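Local coordinates for protein BvnE (Penicillium brevicompactum, PDB 6U9I) that catalyses, as a semipinacolase, the stereoselective rearrangement step in the assembly of the brevianamides, fungal indole alkaloids, at residues Q17-A22 with P88-R93; R24-M29 with F78-M83; C45-A50 with R130-F135; V97-A102 with V118-N123. All blocks are in the same frame, centred on the assembly; numbering follows the deposited sequence.

Contact 1 of 4, residues Q17-A22 with P88-R93; sequences QLIVSA and PIVDER
Where helix 14-31 lies on the short edge strand 89-91, L18 and I19 of the helix close on V90 of the strand in a wholly apolar helix-on-sheet contact. Helix 17-22 and strand 89-91 run at 129° to each other, their axes 9.2 Å apart, and neither backbone hydrogen-bonds to the other. V90 is met by both helix residues, one methyl for each. Its CG1 lies anti to the backbone N (chi1 -177°), which leaves CG2 beside that nitrogen, so that the branched side chain reaches two successive residues of the helix. CG1 of V90 meets CD1 of L18 at 3.8 Å as the two side chains slant across each other. CG2 of V90 sits closer, 3.6 Å from CG1 of I19, and here the side chains cross at about a right angle. L18 CD1 also reaches past V90 to the loop after the strand, 3.9 Å from CA of E92. With an alanine in place of V90 both methyls go, and L18 and I19 would probably be left facing a gap between helix and strand, freer to turn. D91 points the other way, into the dimer interface, where its carboxylate takes V90 N of the second subunit and forms a salt bridge with R15 of that subunit. The strand thus has its helix on one side and its dimer partner on the other. A helix packed against a curved, mixed sheet in this manner is consistent with the alpha+beta barrel of NTF2-like, SnoaL-type proteins.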
# COMPACT_ATOMS: atom_id res chain seq x y z
N GLN A 17 -10.50 0.98 -19.19
CA GLN A 17 -10.64 -0.48 -19.11
C GLN A 17 -10.05 -1.01 -17.80
O GLN A 17 -10.64 -1.90 -17.18
CB GLN A 17 -9.96 -1.14 -20.29
CG GLN A 17 -9.85 -2.67 -20.16
CD GLN A 17 -11.19 -3.37 -20.27
OE1 GLN A 17 -11.60 -3.76 -21.36
NE2 GLN A 17 -11.88 -3.54 -19.14
N LEU A 18 -8.89 -0.50 -17.39
CA LEU A 18 -8.27 -0.98 -16.16
C LEU A 18 -9.10 -0.58 -14.94
O LEU A 18 -9.24 -1.36 -13.99
CB LEU A 18 -6.83 -0.46 -16.05
CG LEU A 18 -5.85 -1.07 -17.06
CD1 LEU A 18 -4.58 -0.23 -17.20
CD2 LEU A 18 -5.48 -2.52 -16.66
N ILE A 19 -9.70 0.62 -14.98
CA ILE A 19 -10.56 1.03 -13.88
C ILE A 19 -11.81 0.16 -13.81
O ILE A 19 -12.23 -0.25 -12.73
CB ILE A 19 -10.90 2.53 -14.02
CG1 ILE A 19 -9.64 3.36 -13.76
CG2 ILE A 19 -12.06 2.92 -13.07
CD1 ILE A 19 -9.81 4.87 -13.93
N VAL A 20 -12.41 -0.15 -14.97
CA VAL A 20 -13.56 -1.05 -15.01
C VAL A 20 -13.20 -2.42 -14.44
O VAL A 20 -13.95 -3.00 -13.66
CB VAL A 20 -14.11 -1.15 -16.44
CG1 VAL A 20 -15.01 -2.36 -16.58
CG2 VAL A 20 -14.86 0.13 -16.81
N SER A 21 -12.03 -2.97 -14.82
CA SER A 21 -11.67 -4.28 -14.27
C SER A 21 -11.32 -4.22 -12.80
O SER A 21 -11.55 -5.19 -12.07
CB SER A 21 -10.53 -4.92 -15.06
OG SER A 21 -10.81 -4.92 -16.45
N ALA A 22 -10.74 -3.11 -12.32
CA ALA A 22 -10.49 -2.98 -10.89
C ALA A 22 -11.80 -2.89 -10.12
O ALA A 22 -11.95 -3.50 -9.05
CB ALA A 22 -9.61 -1.76 -10.60
N PRO A 88 -8.79 4.83 -7.47
CA PRO A 88 -7.79 3.94 -8.09
C PRO A 88 -6.67 4.72 -8.76
O PRO A 88 -6.90 5.73 -9.43
CB PRO A 88 -8.61 3.14 -9.11
CG PRO A 88 -10.01 3.21 -8.61
CD PRO A 88 -10.14 4.58 -8.00
N ILE A 89 -5.45 4.22 -8.60
CA ILE A 89 -4.26 4.79 -9.20
C ILE A 89 -3.87 3.84 -10.32
O ILE A 89 -3.67 2.65 -10.07
CB ILE A 89 -3.12 4.91 -8.18
CG1 ILE A 89 -3.59 5.73 -6.98
CG2 ILE A 89 -1.88 5.51 -8.81
CD1 ILE A 89 -2.63 5.67 -5.81
N VAL A 90 -3.76 4.35 -11.55
CA VAL A 90 -3.67 3.48 -12.73
C VAL A 90 -2.37 3.75 -13.48
O VAL A 90 -2.14 4.88 -13.92
CB VAL A 90 -4.87 3.68 -13.67
CG1 VAL A 90 -4.77 2.70 -14.85
CG2 VAL A 90 -6.17 3.47 -12.91
N ASP A 91 -1.56 2.70 -13.67
CA ASP A 91 -0.38 2.74 -14.55
C ASP A 91 -0.74 1.95 -15.80
O ASP A 91 -0.65 0.72 -15.81
CB ASP A 91 0.85 2.17 -13.85
CG ASP A 91 2.14 2.34 -14.68
OD1 ASP A 91 2.05 2.53 -15.91
OD2 ASP A 91 3.26 2.26 -14.11
N GLU A 92 -1.15 2.66 -16.86
CA GLU A 92 -1.56 2.01 -18.10
C GLU A 92 -0.44 1.17 -18.69
O GLU A 92 -0.68 0.08 -19.22
CB GLU A 92 -1.99 3.04 -19.13
CG GLU A 92 -3.40 3.52 -19.02
CD GLU A 92 -3.77 4.45 -20.17
OE1 GLU A 92 -3.96 5.66 -19.92
OE2 GLU A 92 -3.83 3.96 -21.32
N ARG A 93 0.79 1.68 -18.64
CA ARG A 93 1.91 0.98 -19.27
C ARG A 93 2.15 -0.37 -18.62
O ARG A 93 2.40 -1.37 -19.31
CB ARG A 93 3.16 1.84 -19.20
CG ARG A 93 4.39 1.15 -19.77
CD ARG A 93 5.53 2.11 -20.04
NE ARG A 93 6.72 1.39 -20.47
CZ ARG A 93 7.10 1.26 -21.74
NH1 ARG A 93 8.20 0.57 -22.04
NH2 ARG A 93 6.39 1.82 -22.71

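Contact 2 of 4, residues R24-M29 with F78-M83; sequences RWLSTM and FNLALM
L80 projects from strand 78-82 into a pocket formed by W25, L26 and M29 of the helix, and this is the tight half of the contact. CD2 of L26 rests on CG of L80, 3.9 Å away, the two leucines crossing at about a right angle. CD2 of L80 goes deeper: it lies 4.0 Å from CB of M29 and 4.1 Å from CZ3 of W25, approaching the indole obliquely. With CG of M29 anti to its carbonyl carbon (chi1 -77°), that atom lies over the centre of the W25 ring, 4.0 Å above its plane; the bends at chi2 and chi3 then fold the end of the chain back, CE of M29 4.2 Å from CD2 of L80. Helix 24-29 and strand 78-82 run nearly antiparallel, at 163° with axes 8.0 Å apart; the helix packs on the curled sheet, consistent with an NTF2-like fold. N30, one residue further along the helix, adds a polar tie by accepting a hydrogen bond from L80 N.

Towards the ends the contact thins. F78, partly exposed, brings CE2 to 3.6 Å from the carbonyl O of M29, while its ring is stacked with F32. At the other end L26 CD1 barely reaches the backbone N of L82, and L82 itself leans on H23 and P88. On the far flank S27 is exposed and turned away from the strand, while T28 and R24 lean on S39 and H40; OG of S27 gives its proton to O of R24 at 3.0 Å, from the same face of that carbonyl as T28 N.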
# COMPACT_ATOMS: atom_id res chain seq x y z
N ARG A 24 -14.60 -4.16 -11.14
CA ARG A 24 -15.19 -5.49 -11.20
C ARG A 24 -14.59 -6.40 -10.14
O ARG A 24 -15.30 -7.20 -9.53
CB ARG A 24 -15.01 -6.10 -12.60
CG ARG A 24 -15.64 -7.49 -12.73
CD ARG A 24 -15.42 -8.04 -14.12
NE ARG A 24 -13.99 -8.13 -14.41
CZ ARG A 24 -13.48 -8.50 -15.58
NH1 ARG A 24 -12.17 -8.53 -15.75
NH2 ARG A 24 -14.30 -8.83 -16.58
N TRP A 25 -13.27 -6.29 -9.92
CA TRP A 25 -12.64 -7.07 -8.87
C TRP A 25 -13.25 -6.76 -7.51
O TRP A 25 -13.53 -7.66 -6.72
CB TRP A 25 -11.13 -6.82 -8.87
CG TRP A 25 -10.39 -7.62 -7.85
CD1 TRP A 25 -10.03 -8.94 -7.94
CD2 TRP A 25 -9.91 -7.16 -6.57
NE1 TRP A 25 -9.35 -9.32 -6.80
CE2 TRP A 25 -9.27 -8.25 -5.95
CE3 TRP A 25 -9.95 -5.93 -5.90
CZ2 TRP A 25 -8.69 -8.15 -4.68
CZ3 TRP A 25 -9.37 -5.83 -4.64
CH2 TRP A 25 -8.75 -6.94 -4.05
N LEU A 26 -13.47 -5.47 -7.22
CA LEU A 26 -14.11 -5.11 -5.96
C LEU A 26 -15.52 -5.67 -5.87
O LEU A 26 -15.93 -6.17 -4.82
CB LEU A 26 -14.16 -3.58 -5.82
CG LEU A 26 -12.91 -2.80 -5.40
CD1 LEU A 26 -13.29 -1.34 -5.20
CD2 LEU A 26 -12.28 -3.35 -4.11
N SER A 27 -16.29 -5.58 -6.96
CA SER A 27 -17.69 -5.99 -6.88
C SER A 27 -17.81 -7.49 -6.71
O SER A 27 -18.69 -7.97 -5.98
CB SER A 27 -18.46 -5.51 -8.11
OG SER A 27 -18.13 -6.30 -9.23
N THR A 28 -16.93 -8.27 -7.36
CA THR A 28 -16.99 -9.71 -7.18
C THR A 28 -16.49 -10.11 -5.79
O THR A 28 -16.96 -11.10 -5.22
CB THR A 28 -16.22 -10.45 -8.28
OG1 THR A 28 -14.85 -10.03 -8.31
CG2 THR A 28 -16.85 -10.17 -9.65
N MET A 29 -15.56 -9.34 -5.22
CA MET A 29 -15.19 -9.60 -3.83
C MET A 29 -16.40 -9.41 -2.92
O MET A 29 -16.65 -10.23 -2.03
CB MET A 29 -14.04 -8.70 -3.40
CG MET A 29 -12.66 -9.14 -3.93
SD MET A 29 -12.13 -10.74 -3.29
CE MET A 29 -11.52 -10.29 -1.68
N PHE A 78 -19.83 -9.00 4.64
CA PHE A 78 -18.52 -8.55 4.16
C PHE A 78 -18.67 -7.35 3.24
O PHE A 78 -19.57 -7.31 2.38
CB PHE A 78 -17.83 -9.69 3.42
CG PHE A 78 -16.50 -9.31 2.81
CD1 PHE A 78 -15.36 -9.24 3.61
CD2 PHE A 78 -16.38 -9.05 1.45
CE1 PHE A 78 -14.12 -8.90 3.05
CE2 PHE A 78 -15.15 -8.72 0.89
CZ PHE A 78 -14.02 -8.65 1.69
N ASN A 79 -17.78 -6.38 3.40
CA ASN A 79 -17.71 -5.27 2.46
C ASN A 79 -16.25 -4.89 2.25
O ASN A 79 -15.49 -4.78 3.22
CB ASN A 79 -18.50 -4.05 2.92
CG ASN A 79 -18.43 -2.91 1.92
OD1 ASN A 79 -19.06 -2.96 0.85
ND2 ASN A 79 -17.65 -1.89 2.23
N LEU A 80 -15.88 -4.69 0.99
CA LEU A 80 -14.55 -4.21 0.62
C LEU A 80 -14.75 -2.98 -0.26
O LEU A 80 -15.54 -3.03 -1.21
CB LEU A 80 -13.77 -5.30 -0.12
CG LEU A 80 -12.33 -4.98 -0.53
CD1 LEU A 80 -11.47 -4.75 0.70
CD2 LEU A 80 -11.77 -6.14 -1.36
N ALA A 81 -14.07 -1.89 0.06
CA ALA A 81 -14.36 -0.64 -0.62
C ALA A 81 -13.15 0.27 -0.56
O ALA A 81 -12.31 0.15 0.33
CB ALA A 81 -15.58 0.06 -0.01
N LEU A 82 -13.09 1.20 -1.51
CA LEU A 82 -12.08 2.25 -1.43
C LEU A 82 -12.19 2.98 -0.09
O LEU A 82 -13.30 3.22 0.41
CB LEU A 82 -12.23 3.23 -2.59
CG LEU A 82 -11.67 2.69 -3.92
CD1 LEU A 82 -12.35 3.34 -5.11
CD2 LEU A 82 -10.15 2.90 -3.98
N MET A 83 -11.03 3.29 0.51
CA MET A 83 -10.99 4.10 1.72
C MET A 83 -11.70 5.43 1.47
O MET A 83 -11.78 5.88 0.32
CB MET A 83 -9.54 4.35 2.15
CG MET A 83 -8.86 3.12 2.77
SD MET A 83 -9.37 2.89 4.48
CE MET A 83 -8.46 4.21 5.31

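Contact 3 of 4, residues C45-A50 with R130-F135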
# COMPACT_ATOMS: atom_id res chain seq x y z
N CYS A 45 -2.44 -16.71 -12.06
CA CYS A 45 -2.58 -15.63 -11.09
C CYS A 45 -2.32 -16.10 -9.66
O CYS A 45 -2.81 -17.15 -9.23
CB CYS A 45 -3.98 -15.04 -11.20
SG CYS A 45 -4.17 -13.48 -10.29
N VAL A 46 -1.56 -15.30 -8.90
CA VAL A 46 -1.45 -15.54 -7.46
C VAL A 46 -1.84 -14.28 -6.71
O VAL A 46 -1.72 -13.16 -7.22
CB VAL A 46 -0.04 -16.00 -7.02
CG1 VAL A 46 0.30 -17.36 -7.65
CG2 VAL A 46 0.98 -14.96 -7.38
N THR A 47 -2.32 -14.47 -5.49
CA THR A 47 -2.51 -13.41 -4.52
C THR A 47 -1.35 -13.48 -3.53
O THR A 47 -1.09 -14.54 -2.96
CB THR A 47 -3.85 -13.56 -3.80
OG1 THR A 47 -4.93 -13.29 -4.72
CG2 THR A 47 -3.95 -12.61 -2.61
N ARG A 48 -0.64 -12.36 -3.37
CA ARG A 48 0.56 -12.33 -2.54
C ARG A 48 0.31 -11.51 -1.29
O ARG A 48 0.28 -10.27 -1.37
CB ARG A 48 1.75 -11.75 -3.32
CG ARG A 48 1.89 -12.22 -4.75
CD ARG A 48 2.96 -11.40 -5.46
NE ARG A 48 3.22 -11.86 -6.81
CZ ARG A 48 4.08 -12.81 -7.13
NH1 ARG A 48 4.78 -13.41 -6.18
NH2 ARG A 48 4.24 -13.16 -8.40
N PRO A 49 0.12 -12.13 -0.13
CA PRO A 49 -0.01 -11.35 1.10
C PRO A 49 1.28 -10.62 1.42
O PRO A 49 2.38 -11.12 1.17
CB PRO A 49 -0.35 -12.40 2.17
CG PRO A 49 -0.80 -13.61 1.40
CD PRO A 49 -0.06 -13.57 0.10
N ALA A 50 1.13 -9.42 1.96
CA ALA A 50 2.25 -8.59 2.39
C ALA A 50 1.79 -7.84 3.63
O ALA A 50 0.59 -7.72 3.86
CB ALA A 50 2.70 -7.61 1.30
N ARG A 130 -3.85 -10.85 -13.30
CA ARG A 130 -2.74 -11.80 -13.34
C ARG A 130 -1.87 -11.77 -12.09
O ARG A 130 -1.05 -12.67 -11.91
CB ARG A 130 -1.86 -11.55 -14.58
CG ARG A 130 -1.01 -10.29 -14.51
CD ARG A 130 -0.11 -10.14 -15.75
NE ARG A 130 0.84 -11.26 -15.86
CZ ARG A 130 1.67 -11.42 -16.89
NH1 ARG A 130 2.52 -12.45 -16.93
NH2 ARG A 130 1.66 -10.53 -17.87
N ASP A 131 -2.06 -10.80 -11.20
CA ASP A 131 -1.29 -10.74 -9.97
C ASP A 131 -1.99 -9.79 -9.01
O ASP A 131 -2.52 -8.77 -9.44
CB ASP A 131 0.14 -10.25 -10.20
CG ASP A 131 1.00 -10.36 -8.96
OD1 ASP A 131 1.41 -11.50 -8.63
OD2 ASP A 131 1.28 -9.33 -8.31
N VAL A 132 -1.99 -10.13 -7.72
CA VAL A 132 -2.46 -9.23 -6.67
C VAL A 132 -1.44 -9.23 -5.55
O VAL A 132 -1.10 -10.30 -5.03
CB VAL A 132 -3.81 -9.67 -6.09
CG1 VAL A 132 -4.33 -8.59 -5.15
CG2 VAL A 132 -4.78 -9.94 -7.16
N ILE A 133 -0.99 -8.04 -5.14
CA ILE A 133 -0.31 -7.88 -3.86
C ILE A 133 -1.31 -7.27 -2.90
O ILE A 133 -1.90 -6.23 -3.20
CB ILE A 133 0.92 -6.97 -3.95
CG1 ILE A 133 1.92 -7.51 -4.95
CG2 ILE A 133 1.54 -6.78 -2.54
CD1 ILE A 133 3.01 -6.50 -5.22
N GLU A 134 -1.49 -7.89 -1.74
CA GLU A 134 -2.41 -7.40 -0.72
C GLU A 134 -1.60 -7.03 0.51
O GLU A 134 -1.27 -7.89 1.34
CB GLU A 134 -3.49 -8.43 -0.41
CG GLU A 134 -4.46 -8.63 -1.55
CD GLU A 134 -5.46 -9.73 -1.30
OE1 GLU A 134 -5.29 -10.50 -0.32
OE2 GLU A 134 -6.43 -9.84 -2.08
N PHE A 135 -1.28 -5.74 0.65
CA PHE A 135 -0.48 -5.24 1.76
C PHE A 135 -1.43 -4.83 2.89
O PHE A 135 -2.07 -3.78 2.81
CB PHE A 135 0.39 -4.07 1.30
CG PHE A 135 1.53 -3.72 2.23
CD1 PHE A 135 1.28 -3.13 3.46
CD2 PHE A 135 2.84 -3.94 1.84
CE1 PHE A 135 2.33 -2.80 4.32
CE2 PHE A 135 3.90 -3.61 2.70
CZ PHE A 135 3.65 -3.05 3.94
O HOH W 1 0.45 -13.58 -10.08
O HOH W 2 -7.16 -12.00 -3.58
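The guanidinium of R48, in one of its two modelled conformers, has D131 at its edge and V46 on one face, with CG2 of V46 3.7 Å above the plane and over its centre. NE gives a hydrogen bond of 2.6 Å to the syn lone pair of D131 OD1, which is tilted 20° from the guanidinium plane; NH2 adds a weak bond to the same oxygen. The planes of guanidinium and carboxylate are 43° apart, and both bonds go to OD1. At the other end, the backbone C of A50 lies over a face of the F135 ring, and CB of A50 is 3.7 Å from F135 CD2.

Between these groups strands 45-50 and 130-135 pair in parallel within the curved mixed sheet. V132 N binds V46 O and E134 N binds R48 O (3.0 Å); in return R48 N binds V132 O at 2.7 Å and A50 N binds E134 O. On its other edge strand 129-136 has a classic beta bulge, R130 and D131 both facing T121 of strand 110-122. Beside V46 a water accepts from V46 N at 2.9 Å and donates to R130 O and, at 2.7 Å, to D131 OD1. A leucine replacing D131 would probably leave R48 without its counter-charge, its guanidinium free to swing, and the water short of an acceptor.

On the other side of the sheet T47 and V132 stand next to each other. T47 OG1 is bonded to R41 and shares a second water with OE2 of E134, itself modelled in two conformers.

Contact 4 of 4, residues V97-A102 with V118-N123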
# COMPACT_ATOMS: atom_id res chain seq x y z
N VAL A 97 -3.19 -1.38 -11.24
CA VAL A 97 -4.10 -0.49 -10.52
C VAL A 97 -3.84 -0.64 -9.03
O VAL A 97 -3.87 -1.75 -8.50
CB VAL A 97 -5.58 -0.80 -10.82
CG1 VAL A 97 -6.50 0.17 -10.02
CG2 VAL A 97 -5.86 -0.70 -12.31
N VAL A 98 -3.59 0.48 -8.35
CA VAL A 98 -3.33 0.49 -6.91
C VAL A 98 -4.55 1.07 -6.20
O VAL A 98 -5.08 2.10 -6.63
CB VAL A 98 -2.07 1.30 -6.57
CG1 VAL A 98 -1.84 1.33 -5.06
CG2 VAL A 98 -0.86 0.68 -7.29
N MET A 99 -4.99 0.42 -5.12
CA MET A 99 -6.16 0.90 -4.38
C MET A 99 -5.93 0.79 -2.88
O MET A 99 -5.49 -0.24 -2.37
CB MET A 99 -7.42 0.12 -4.75
CG MET A 99 -7.86 0.39 -6.19
SD MET A 99 -9.42 -0.38 -6.61
CE MET A 99 -8.98 -2.11 -6.51
N HIS A 100 -6.27 1.87 -2.19
CA HIS A 100 -6.26 1.93 -0.74
C HIS A 100 -7.66 1.55 -0.27
O HIS A 100 -8.63 2.25 -0.57
CB HIS A 100 -5.89 3.35 -0.31
CG HIS A 100 -5.58 3.51 1.14
ND1 HIS A 100 -5.50 4.74 1.74
CD2 HIS A 100 -5.33 2.59 2.11
CE1 HIS A 100 -5.21 4.59 3.03
NE2 HIS A 100 -5.11 3.29 3.28
N LEU A 101 -7.78 0.42 0.44
CA LEU A 101 -9.07 -0.22 0.69
C LEU A 101 -9.32 -0.41 2.18
O LEU A 101 -8.40 -0.60 2.97
CB LEU A 101 -9.15 -1.60 0.02
CG LEU A 101 -8.94 -1.68 -1.49
CD1 LEU A 101 -9.01 -3.14 -1.96
CD2 LEU A 101 -9.95 -0.82 -2.25
N ALA A 102 -10.61 -0.41 2.53
CA ALA A 102 -11.08 -0.81 3.85
C ALA A 102 -11.96 -2.04 3.71
O ALA A 102 -12.79 -2.12 2.80
CB ALA A 102 -11.88 0.32 4.51
N VAL A 118 -3.56 -2.40 -2.04
CA VAL A 118 -3.59 -3.51 -2.99
C VAL A 118 -3.00 -3.05 -4.31
O VAL A 118 -3.26 -1.92 -4.76
CB VAL A 118 -5.04 -4.02 -3.15
CG1 VAL A 118 -5.20 -4.89 -4.38
CG2 VAL A 118 -5.46 -4.78 -1.88
N VAL A 119 -2.20 -3.91 -4.94
CA VAL A 119 -1.67 -3.68 -6.28
C VAL A 119 -2.19 -4.79 -7.17
O VAL A 119 -1.79 -5.95 -7.01
CB VAL A 119 -0.14 -3.64 -6.31
CG1 VAL A 119 0.35 -3.35 -7.74
CG2 VAL A 119 0.41 -2.61 -5.31
N LEU A 120 -3.12 -4.45 -8.07
CA LEU A 120 -3.62 -5.38 -9.08
C LEU A 120 -2.78 -5.23 -10.34
O LEU A 120 -2.52 -4.10 -10.79
CB LEU A 120 -5.08 -5.09 -9.40
CG LEU A 120 -6.08 -5.02 -8.24
CD1 LEU A 120 -7.48 -4.67 -8.75
CD2 LEU A 120 -6.13 -6.35 -7.54
N THR A 121 -2.35 -6.35 -10.92
CA THR A 121 -1.76 -6.34 -12.26
C THR A 121 -2.68 -7.13 -13.17
O THR A 121 -3.11 -8.24 -12.82
CB THR A 121 -0.36 -6.96 -12.28
OG1 THR A 121 0.46 -6.34 -11.28
CG2 THR A 121 0.28 -6.74 -13.65
N PHE A 122 -2.98 -6.58 -14.34
CA PHE A 122 -3.84 -7.25 -15.31
C PHE A 122 -3.01 -7.75 -16.48
O PHE A 122 -1.84 -7.37 -16.66
CB PHE A 122 -4.96 -6.33 -15.77
CG PHE A 122 -5.93 -5.99 -14.67
CD1 PHE A 122 -7.02 -6.81 -14.42
CD2 PHE A 122 -5.73 -4.88 -13.86
CE1 PHE A 122 -7.91 -6.53 -13.39
CE2 PHE A 122 -6.62 -4.58 -12.84
CZ PHE A 122 -7.70 -5.40 -12.60
N ASN A 123 -3.61 -8.63 -17.27
CA ASN A 123 -2.99 -9.06 -18.52
C ASN A 123 -2.93 -7.87 -19.49
O ASN A 123 -3.45 -6.78 -19.23
CB ASN A 123 -3.75 -10.26 -19.11
CG ASN A 123 -5.19 -9.93 -19.51
OD1 ASN A 123 -5.68 -8.83 -19.25
ND2 ASN A 123 -5.87 -10.90 -20.13
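V97 and L120 exchange two backbone hydrogen bonds, as do M99 and V118, and these four hold strands 96-107 and 110-122 together as an antiparallel hairpin. V97 N meets L120 O at 2.8 Å, and V118 N reaches M99 O at 2.9 Å with an almost straight N-H...O of 172°. Between the two hydrogen-bonded pairs sits the non-hydrogen-bonded pair V98 and V119, where CA of V98 makes a CA-H...O contact of 3.2 Å with V118 O.

Side-chain contacts are all apolar and divide between the two faces. V98 and V119 run alongside each other, with their CG2 methyls 4.0 Å apart; this face meets V98 and I89 of the second subunit. On the other face M99, bent at chi3 (-66°), brings its CE to 3.7 Å from CD1 of L120. V97 sets CG2 near the plane of the F122 ring, at its edge, 4.0 Å from CE2. A22, W25, L18 and S21 of helix 14-31 cover this side.

The strands are thus held by backbone hydrogen bonds, and the buried apolar packing, with no salt bridge across the contact, fits a hairpin lying between helix 14-31 and the second subunit.

Along the chain contact 2 lies between the two segments of contact 1, contact 4 follows both, and contact 3 encloses contact 4 while alternating with contacts 1 and 2. All four reach one mixed sheet. Contacts 1 and 2, centres about 15 Å apart, share helix 14-31 and touch through P88 and L82. Contact 4 is central: its centre is about 8 Å from that of contact 1, 9 Å from that of contact 3 and 11 Å from that of contact 2, and it is probably hydrogen-bonded to each through neighbouring strands. The contacts tie helix 14-31 and successive strands of one sheet together, and contacts 1, 3 and 4 also meet the second subunit.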